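Local structure of spectinomycin 9-adenylyltransferase (6SXJ) at residues 40-45 and 202-207; 71-76 and 83-88; 175-180 and 240-245. The protein transfers the adenylyl group of ATP to the 9-hydroxyl of spectinomycin, releasing diphosphate and making bacteria resistant to that antibiotic. All blocks are in the same frame, centred on the assembly; numbering follows the deposited sequence.

Contact 1 (40-45 and 202-207)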
loop_
_atom_site.group_PDB
_atom_site.type_symbol
_atom_site.label_atom_id
_atom_site.label_comp_id
_atom_site.label_asym_id
_atom_site.label_seq_id
_atom_site.Cartn_x
_atom_site.Cartn_y
_atom_site.Cartn_z
ATOM N N GLY A 40 6.963 -11.679 6.680
ATOM C CA GLY A 40 6.271 -12.742 7.375
ATOM C C GLY A 40 4.895 -12.289 7.835
ATOM O O GLY A 40 4.641 -11.096 8.058
ATOM N N LEU A 41 3.992 -13.253 7.983
ATOM C CA LEU A 41 2.584 -12.954 8.248
ATOM C C LEU A 41 2.354 -12.814 9.746
ATOM O O LEU A 41 2.009 -13.775 10.441
ATOM C CB LEU A 41 1.692 -14.039 7.661
ATOM C CG LEU A 41 1.417 -14.030 6.160
ATOM C CD1 LEU A 41 0.667 -15.307 5.787
ATOM C CD2 LEU A 41 0.633 -12.802 5.781
ATOM N N LYS A 42 2.541 -11.595 10.253
ATOM C CA LYS A 42 2.093 -11.272 11.596
ATOM C C LYS A 42 0.564 -11.211 11.618
ATOM O O LYS A 42 -0.063 -10.929 10.595
ATOM C CB LYS A 42 2.676 -9.936 12.054
ATOM C CG LYS A 42 4.199 -9.830 11.928
ATOM C CD LYS A 42 4.837 -9.139 13.139
ATOM C CE LYS A 42 4.319 -7.707 13.330
ATOM N NZ LYS A 42 5.379 -6.742 13.770
ATOM N N PRO A 43 -0.064 -11.498 12.764
ATOM C CA PRO A 43 -1.524 -11.311 12.851
ATOM C C PRO A 43 -1.978 -9.892 12.537
ATOM O O PRO A 43 -3.173 -9.690 12.293
ATOM C CB PRO A 43 -1.848 -11.697 14.304
ATOM C CG PRO A 43 -0.745 -12.640 14.699
ATOM C CD PRO A 43 0.485 -12.179 13.953
ATOM N N ASN A 44 -1.066 -8.912 12.524
ATOM C CA ASN A 44 -1.384 -7.518 12.222
ATOM C C ASN A 44 -1.286 -7.198 10.733
ATOM O O ASN A 44 -1.675 -6.098 10.322
ATOM C CB ASN A 44 -0.441 -6.589 13.020
ATOM C CG ASN A 44 -0.771 -5.114 12.847
ATOM O OD1 ASN A 44 -0.516 -4.535 11.792
ATOM N ND2 ASN A 44 -1.325 -4.498 13.888
ATOM N N SER A 45 -0.780 -8.122 9.917
ATOM C CA SER A 45 -0.392 -7.799 8.552
ATOM C C SER A 45 -1.591 -7.721 7.615
ATOM O O SER A 45 -2.548 -8.497 7.728
ATOM C CB SER A 45 0.592 -8.844 8.015
ATOM O OG SER A 45 1.605 -9.134 8.959
ATOM N N PRO A 202 8.403 -2.540 7.037
ATOM C CA PRO A 202 7.127 -2.162 7.655
ATOM C C PRO A 202 7.258 -0.896 8.484
ATOM O O PRO A 202 8.335 -0.533 8.961
ATOM C CB PRO A 202 6.770 -3.366 8.538
ATOM C CG PRO A 202 7.776 -4.450 8.203
ATOM C CD PRO A 202 8.982 -3.741 7.666
ATOM N N LYS A 203 6.116 -0.230 8.665
ATOM C CA LYS A 203 6.106 1.061 9.343
ATOM C C LYS A 203 6.671 0.950 10.754
ATOM O O LYS A 203 7.587 1.692 11.129
ATOM C CB LYS A 203 4.682 1.620 9.387
ATOM C CG LYS A 203 3.999 1.729 8.042
ATOM C CD LYS A 203 2.526 2.093 8.213
ATOM C CE LYS A 203 2.187 3.386 7.492
ATOM N NZ LYS A 203 0.868 3.939 7.916
ATOM N N ASP A 204 6.130 0.029 11.557
ATOM C CA ASP A 204 6.535 -0.040 12.957
ATOM C C ASP A 204 8.027 -0.323 13.097
ATOM O O ASP A 204 8.667 0.186 14.022
ATOM C CB ASP A 204 5.704 -1.092 13.701
ATOM C CG ASP A 204 5.576 -2.398 12.936
ATOM O OD1 ASP A 204 5.944 -3.446 13.504
ATOM O OD2 ASP A 204 5.099 -2.381 11.781
ATOM N N ILE A 205 8.611 -1.100 12.184
ATOM C CA ILE A 205 10.046 -1.354 12.261
ATOM C C ILE A 205 10.827 -0.156 11.739
ATOM O O ILE A 205 11.905 0.170 12.254
ATOM C CB ILE A 205 10.415 -2.637 11.494
ATOM C CG1 ILE A 205 10.016 -3.875 12.298
ATOM C CG2 ILE A 205 11.916 -2.664 11.196
ATOM C CD1 ILE A 205 8.532 -3.997 12.541
ATOM N N ALA A 206 10.313 0.501 10.695
ATOM C CA ALA A 206 10.947 1.718 10.201
ATOM C C ALA A 206 10.890 2.829 11.242
ATOM O O ALA A 206 11.814 3.646 11.328
ATOM C CB ALA A 206 10.284 2.170 8.899
ATOM N N GLY A 207 9.830 2.862 12.051
ATOM C CA GLY A 207 9.704 3.917 13.046
ATOM C C GLY A 207 10.781 3.854 14.110
ATOM O O GLY A 207 11.392 4.869 14.456
#
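Lys42 and Asp204 meet where the loop 40-45 faces the start of helix 203-212. Gly40 leaves helix 35-38 with a positive phi of 111°, Leu41 is the centre of an inverse gamma turn, and a type I beta turn follows from Lys42 to Ser45. Its backbone bond, Ser45 N to Lys42 O, measures 3.0 Å. Opposite, Pro202 takes the N-cap position, and Ala206 N returns to Pro202 O at 2.8 Å as the helix begins.

The carbonyl oxygen of Lys42 has a second donor inside the turn: Ser45 OG gives its proton to Lys42 O over 2.9 Å, on the same face of the carbonyl plane as Ser45 N. The Lys42 side chain, bent at three of its torsions, carries NZ over to Asp204 OD1 at 3.4 Å, a salt bridge whose hydrogen bond is weak. Asp204 sends its carboxylate the other way to meet it, with CG lodged between its own backbone N and carbonyl carbon (chi1 46°). Beside this ion pair lies the end of Ile205, whose CD1 is 4.4 Å from Lys42 NZ. The junction is therefore slender and mainly electrostatic, and only 54 Å² is buried in it.

It joins the loop between helix 35-38 and strand 47-53, in the nucleotidyltransferase domain, to helix 203-212 of the C-terminal domain. Tyr229 of helix 216-229 touches both Asn44 and Asp204, bridging the two sides, while Lys203 and Ala206 pack on helix 181-196.

Contact 2 (71-76 and 83-88)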
loop_
_atom_site.group_PDB
_atom_site.type_symbol
_atom_site.label_atom_id
_atom_site.label_comp_id
_atom_site.label_asym_id
_atom_site.label_seq_id
_atom_site.Cartn_x
_atom_site.Cartn_y
_atom_site.Cartn_z
ATOM N N PRO A 71 -17.265 -8.478 1.782
ATOM C CA PRO A 71 -17.643 -9.287 2.954
ATOM C C PRO A 71 -16.478 -10.020 3.588
ATOM O O PRO A 71 -16.568 -10.396 4.765
ATOM C CB PRO A 71 -18.669 -10.285 2.394
ATOM C CG PRO A 71 -18.919 -9.877 0.953
ATOM C CD PRO A 71 -17.742 -9.074 0.521
ATOM N N ILE A 72 -15.392 -10.242 2.854
ATOM C CA ILE A 72 -14.302 -11.081 3.328
ATOM C C ILE A 72 -13.093 -10.258 3.735
ATOM O O ILE A 72 -12.034 -10.822 4.026
ATOM C CB ILE A 72 -13.918 -12.131 2.277
ATOM C CG1 ILE A 72 -13.468 -11.462 0.984
ATOM C CG2 ILE A 72 -15.097 -13.039 1.981
ATOM C CD1 ILE A 72 -12.622 -12.369 0.106
ATOM N N SER A 73 -13.214 -8.937 3.752
ATOM C CA SER A 73 -12.129 -8.070 4.174
ATOM C C SER A 73 -12.486 -7.439 5.508
ATOM O O SER A 73 -13.656 -7.153 5.771
ATOM C CB SER A 73 -11.860 -6.978 3.125
ATOM O OG SER A 73 -11.150 -5.882 3.664
ATOM N N LYS A 74 -11.465 -7.184 6.326
ATOM C CA LYS A 74 -11.676 -6.488 7.583
ATOM C C LYS A 74 -12.263 -5.105 7.315
ATOM O O LYS A 74 -11.940 -4.456 6.318
ATOM C CB LYS A 74 -10.358 -6.347 8.341
ATOM C CG LYS A 74 -10.477 -5.720 9.723
ATOM C CD LYS A 74 -9.110 -5.243 10.216
ATOM C CE LYS A 74 -9.167 -4.735 11.660
ATOM N NZ LYS A 74 -8.481 -5.654 12.623
ATOM N N LYS A 75 -13.119 -4.647 8.224
ATOM C CA LYS A 75 -13.623 -3.282 8.208
ATOM C C LYS A 75 -12.963 -2.492 9.326
ATOM O O LYS A 75 -12.702 -3.030 10.412
ATOM C CB LYS A 75 -15.142 -3.243 8.355
ATOM C CG LYS A 75 -15.877 -3.399 7.028
ATOM C CD LYS A 75 -16.105 -4.871 6.717
ATOM C CE LYS A 75 -16.572 -5.074 5.283
ATOM N NZ LYS A 75 -15.460 -4.894 4.313
ATOM N N ILE A 76 -12.698 -1.214 9.045
ATOM C CA ILE A 76 -11.947 -0.369 9.963
ATOM C C ILE A 76 -12.600 -0.376 11.332
ATOM O O ILE A 76 -13.828 -0.412 11.465
ATOM C CB ILE A 76 -11.848 1.067 9.413
ATOM C CG1 ILE A 76 -10.875 1.118 8.233
ATOM C CG2 ILE A 76 -11.418 2.024 10.518
ATOM C CD1 ILE A 76 -11.224 2.188 7.204
ATOM N N ARG A 83 -8.096 -9.745 8.368
ATOM C CA ARG A 83 -7.071 -8.834 7.883
ATOM C C ARG A 83 -7.667 -7.879 6.851
ATOM O O ARG A 83 -8.666 -8.192 6.200
ATOM C CB ARG A 83 -5.910 -9.608 7.257
ATOM C CG ARG A 83 -5.422 -10.792 8.105
ATOM C CD ARG A 83 -4.419 -11.643 7.343
ATOM N NE ARG A 83 -3.769 -12.648 8.186
ATOM C CZ ARG A 83 -2.650 -12.441 8.870
ATOM N NH1 ARG A 83 -2.051 -11.262 8.822
ATOM N NH2 ARG A 83 -2.128 -13.420 9.601
ATOM N N TYR A 84 -7.039 -6.717 6.699
ATOM C CA TYR A 84 -7.410 -5.826 5.606
ATOM C C TYR A 84 -6.969 -6.442 4.288
ATOM O O TYR A 84 -5.849 -6.948 4.173
ATOM C CB TYR A 84 -6.750 -4.456 5.761
ATOM C CG TYR A 84 -7.283 -3.603 6.883
ATOM C CD1 TYR A 84 -8.612 -3.204 6.917
ATOM C CD2 TYR A 84 -6.444 -3.175 7.899
ATOM C CE1 TYR A 84 -9.088 -2.418 7.941
ATOM C CE2 TYR A 84 -6.907 -2.397 8.923
ATOM C CZ TYR A 84 -8.229 -2.013 8.943
ATOM O OH TYR A 84 -8.685 -1.221 9.979
ATOM N N ILE A 85 -7.842 -6.396 3.290
ATOM C CA ILE A 85 -7.478 -6.725 1.917
ATOM C C ILE A 85 -7.282 -5.426 1.136
ATOM O O ILE A 85 -8.158 -4.559 1.124
ATOM C CB ILE A 85 -8.549 -7.600 1.250
ATOM C CG1 ILE A 85 -8.587 -8.995 1.908
ATOM C CG2 ILE A 85 -8.266 -7.753 -0.235
ATOM C CD1 ILE A 85 -9.744 -9.796 1.460
ATOM N N GLU A 86 -6.134 -5.307 0.478
ATOM C CA GLU A 86 -5.851 -4.247 -0.474
ATOM C C GLU A 86 -5.523 -4.924 -1.792
ATOM O O GLU A 86 -4.678 -5.824 -1.831
ATOM C CB GLU A 86 -4.688 -3.391 0.014
ATOM C CG GLU A 86 -4.749 -1.937 -0.367
ATOM C CD GLU A 86 -3.704 -1.146 0.387
ATOM O OE1 GLU A 86 -3.855 -0.977 1.619
ATOM O OE2 GLU A 86 -2.713 -0.731 -0.242
ATOM N N LEU A 87 -6.211 -4.526 -2.856
ATOM C CA LEU A 87 -6.040 -5.169 -4.151
ATOM C C LEU A 87 -6.006 -4.125 -5.254
ATOM O O LEU A 87 -6.950 -3.345 -5.392
ATOM C CB LEU A 87 -7.171 -6.164 -4.429
ATOM C CG LEU A 87 -7.029 -7.011 -5.696
ATOM C CD1 LEU A 87 -7.452 -8.465 -5.411
ATOM C CD2 LEU A 87 -7.862 -6.448 -6.810
ATOM N N THR A 88 -4.948 -4.163 -6.066
ATOM C CA THR A 88 -4.756 -3.272 -7.200
ATOM C C THR A 88 -4.726 -4.083 -8.488
ATOM O O THR A 88 -4.141 -5.170 -8.534
ATOM C CB THR A 88 -3.445 -2.486 -7.079
ATOM O OG1 THR A 88 -3.461 -1.709 -5.880
ATOM C CG2 THR A 88 -3.256 -1.579 -8.280
#
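The Tyr84 ring lies against the aliphatic chain of Lys74, where the loop 71-76 runs beside the start of strand 85-91, a strand in the mixed sheet of the nucleotidyltransferase domain. Lys74 CD sits over the centre of the ring, 3.6 Å from the Tyr84 centroid, in a CH-pi contact. With CG anti to the backbone N (chi1 -176°), the Lys74 chain is extended as far as CE and bends at its last torsion, lifting NZ farther above the same face, where any cation-pi attraction is long and at most weak. Ile76 crosses the tyrosine at about a right angle, its CG1 3.6 Å from Tyr84 OH.

Next to the ring, the backbones are joined by Lys74 N to Arg83 O, a 3.0 Å bond whose donor stands above the carbonyl plane. Ile85 N points almost straight at Ser73 OG (168°), but at 3.4 Å this bond is weak; the hydroxyl also bonds Glu110. Toward helix 8-23, Ile72 CD1 meets Ile85 CD1 at 4.1 Å, and both isoleucines pack on Val15 of that helix.

Further out, Gln11 of the same helix grips both segments, bonding Ile72 O through NE2 and Arg83 N through OE1, while backbone bonds from Tyr84 and Glu86 to Leu47 tie strand 85-91 to strand 47-53. The Arg83 side chain starts away from 71-76, and its NE bonds Thr8 OG1.

Contact 3 (175-180 and 240-245)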
loop_
_atom_site.group_PDB
_atom_site.type_symbol
_atom_site.label_atom_id
_atom_site.label_comp_id
_atom_site.label_asym_id
_atom_site.label_seq_id
_atom_site.Cartn_x
_atom_site.Cartn_y
_atom_site.Cartn_z
ATOM N N ASP A 175 1.262 18.208 4.266
ATOM C CA ASP A 175 0.116 19.109 4.285
ATOM C C ASP A 175 -1.151 18.438 4.790
ATOM O O ASP A 175 -2.164 19.125 4.984
ATOM C CB ASP A 175 -0.128 19.674 2.879
ATOM C CG ASP A 175 -0.614 21.108 2.904
ATOM O OD1 ASP A 175 -0.421 21.791 3.933
ATOM O OD2 ASP A 175 -1.190 21.556 1.891
ATOM N N ASN A 176 -1.102 17.134 5.047
ATOM C CA ASN A 176 -2.286 16.349 5.352
ATOM C C ASN A 176 -1.999 15.312 6.416
ATOM O O ASN A 176 -2.417 14.155 6.325
ATOM C CB ASN A 176 -2.815 15.668 4.100
ATOM C CG ASN A 176 -3.416 16.663 3.119
ATOM O OD1 ASN A 176 -4.597 17.091 3.180
ATOM N ND2 ASN A 176 -2.573 17.085 2.231
ATOM N N TYR A 177 -1.265 15.723 7.435
ATOM C CA TYR A 177 -1.019 14.864 8.574
ATOM C C TYR A 177 -1.999 15.114 9.705
ATOM O O TYR A 177 -2.124 14.260 10.588
ATOM C CB TYR A 177 0.414 15.051 9.076
ATOM C CG TYR A 177 0.674 16.379 9.747
ATOM C CD1 TYR A 177 0.486 16.531 11.113
ATOM C CD2 TYR A 177 1.111 17.477 9.020
ATOM C CE1 TYR A 177 0.726 17.737 11.736
ATOM C CE2 TYR A 177 1.353 18.692 9.638
ATOM C CZ TYR A 177 1.158 18.813 10.997
ATOM O OH TYR A 177 1.397 20.012 11.624
ATOM N N GLN A 178 -2.691 16.259 9.692
ATOM C CA GLN A 178 -3.752 16.542 10.649
ATOM C C GLN A 178 -4.729 15.377 10.675
ATOM O O GLN A 178 -5.494 15.204 9.721
ATOM C CB GLN A 178 -4.475 17.836 10.275
ATOM C CG GLN A 178 -5.385 18.405 11.362
ATOM C CD GLN A 178 -6.106 19.671 10.905
ATOM O OE1 GLN A 178 -6.486 19.798 9.737
ATOM N NE2 GLN A 178 -6.290 20.615 11.823
ATOM N N ASP A 179 -4.639 14.541 11.719
ATOM C CA ASP A 179 -5.634 13.537 12.099
ATOM C C ASP A 179 -5.321 12.128 11.599
ATOM O O ASP A 179 -5.972 11.166 12.022
ATOM C CB ASP A 179 -7.029 13.952 11.626
ATOM C CG ASP A 179 -7.676 14.970 12.546
ATOM O OD1 ASP A 179 -7.952 16.101 12.088
ATOM O OD2 ASP A 179 -7.909 14.644 13.730
ATOM N N ASP A 180 -4.350 11.987 10.700
ATOM C CA ASP A 180 -3.755 10.681 10.437
ATOM C C ASP A 180 -2.277 10.766 10.806
ATOM O O ASP A 180 -1.406 10.361 10.029
ATOM C CB ASP A 180 -3.953 10.248 8.980
ATOM C CG ASP A 180 -3.443 11.263 7.991
ATOM O OD1 ASP A 180 -2.649 10.876 7.107
ATOM O OD2 ASP A 180 -3.847 12.443 8.085
ATOM N N ASN A 240 3.510 18.029 19.571
ATOM C CA ASN A 240 3.956 18.942 18.517
ATOM C C ASN A 240 4.400 18.131 17.298
ATOM O O ASN A 240 5.584 17.985 16.987
ATOM C CB ASN A 240 5.070 19.841 19.038
ATOM C CG ASN A 240 4.550 20.928 19.951
ATOM O OD1 ASN A 240 3.454 21.457 19.745
ATOM N ND2 ASN A 240 5.327 21.264 20.970
ATOM N N VAL A 241 3.396 17.591 16.601
ATOM C CA VAL A 241 3.669 16.746 15.445
ATOM C C VAL A 241 4.299 17.553 14.320
ATOM O O VAL A 241 5.051 17.012 13.499
ATOM C CB VAL A 241 2.370 16.061 14.978
ATOM C CG1 VAL A 241 2.621 15.252 13.716
ATOM C CG2 VAL A 241 1.800 15.179 16.086
ATOM N N ASN A 242 3.977 18.845 14.239
ATOM C CA ASN A 242 4.520 19.671 13.170
ATOM C C ASN A 242 6.043 19.597 13.141
ATOM O O ASN A 242 6.646 19.465 12.069
ATOM C CB ASN A 242 4.044 21.114 13.343
ATOM C CG ASN A 242 4.151 21.595 14.776
ATOM O OD1 ASN A 242 3.677 20.934 15.704
ATOM N ND2 ASN A 242 4.779 22.753 14.965
ATOM N N LEU A 243 6.680 19.652 14.311
ATOM C CA LEU A 243 8.140 19.711 14.362
ATOM C C LEU A 243 8.772 18.449 13.797
ATOM O O LEU A 243 9.737 18.511 13.025
ATOM C CB LEU A 243 8.594 19.935 15.805
ATOM C CG LEU A 243 7.900 21.114 16.483
ATOM C CD1 LEU A 243 8.328 21.266 17.921
ATOM C CD2 LEU A 243 8.183 22.389 15.698
ATOM N N THR A 244 8.255 17.285 14.188
ATOM C CA THR A 244 8.841 16.038 13.706
ATOM C C THR A 244 8.575 15.848 12.219
ATOM O O THR A 244 9.459 15.409 11.474
ATOM C CB THR A 244 8.291 14.859 14.511
ATOM O OG1 THR A 244 8.691 14.981 15.882
ATOM C CG2 THR A 244 8.806 13.556 13.956
ATOM N N ILE A 245 7.356 16.156 11.768
ATOM C CA ILE A 245 7.068 16.134 10.335
ATOM C C ILE A 245 8.096 16.977 9.591
ATOM O O ILE A 245 8.699 16.537 8.602
ATOM C CB ILE A 245 5.634 16.632 10.074
ATOM C CG1 ILE A 245 4.610 15.668 10.684
ATOM C CG2 ILE A 245 5.383 16.802 8.583
ATOM C CD1 ILE A 245 4.246 14.508 9.778
#
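Tyr177, projecting from the loop between helices 159-173 and 181-196, meets the first turn of helix 241-253 with one ring face, the CD1/CE1 side and its hydroxyl. The contact buries 175 Å² and rests on this one side chain against Val241, Asn242 and Ile245.

The ring-face interaction comes from Ile245. Its CG1 stands over one face of the Tyr177 ring, offset toward the rim, 4.2 Å from the centroid and 13° off the normal, a CH-pi contact. CG of Tyr177 lies between its backbone N and carbonyl carbon (chi1 70°), and this rotation throws the ring out of the turn toward the helix.

Apolar packing continues around the aromatic group. Ile245 CD1 reaches back to Tyr177 CB at 3.9 Å, near the root of the side chain, whereas Val241 CG1 lies obliquely to the ring and comes within 3.6 Å of Tyr177 CD1. Val241 and Ile245, one turn apart on the helix, thus receive successive parts of the same tyrosine. Beyond them, Val241 packs on Glu181 and Ile185, and Ile245 on Leu188, all from helix 181-196.

At the phenolic end, Tyr177 OH lies 3.3 Å from Asn242 CB, so the oxygen abuts aliphatic carbon.

Backbone bonds shape each side: a type II turn from Tyr177 to Asp180 is closed by a weak bond, and Ile245 N bonds Val241 O at 3.0 Å. Between the segments themselves, cohesion depends on dispersion and CH-pi attraction, and so on how closely the tyrosine fits the helix surface within this C-terminal domain.

In the fold
Contact 2 lies in the nucleotidyltransferase domain and contact 3 in the C-terminal domain, their centres about 27 Å apart. Contacts 1 and 2 have centres about 17 Å apart but are directly coupled: Arg83 NH1 probably bonds both Lys42 O, at 2.7 Å, and Ser45 O, so this arginine, two residues ahead of strand 85-91, probably ties down the turn that carries Lys42. Contact 3 does not touch either; its nearest atoms are about 7 Å from contact 1, with helix 181-196 packing against residues of both. In chain order the segments of contacts 1 and 3 alternate, 175-180 falling between 40-45 and 202-207 and 240-245 following both. Of the three, contact 1 alone joins the nucleotidyltransferase and C-terminal domains.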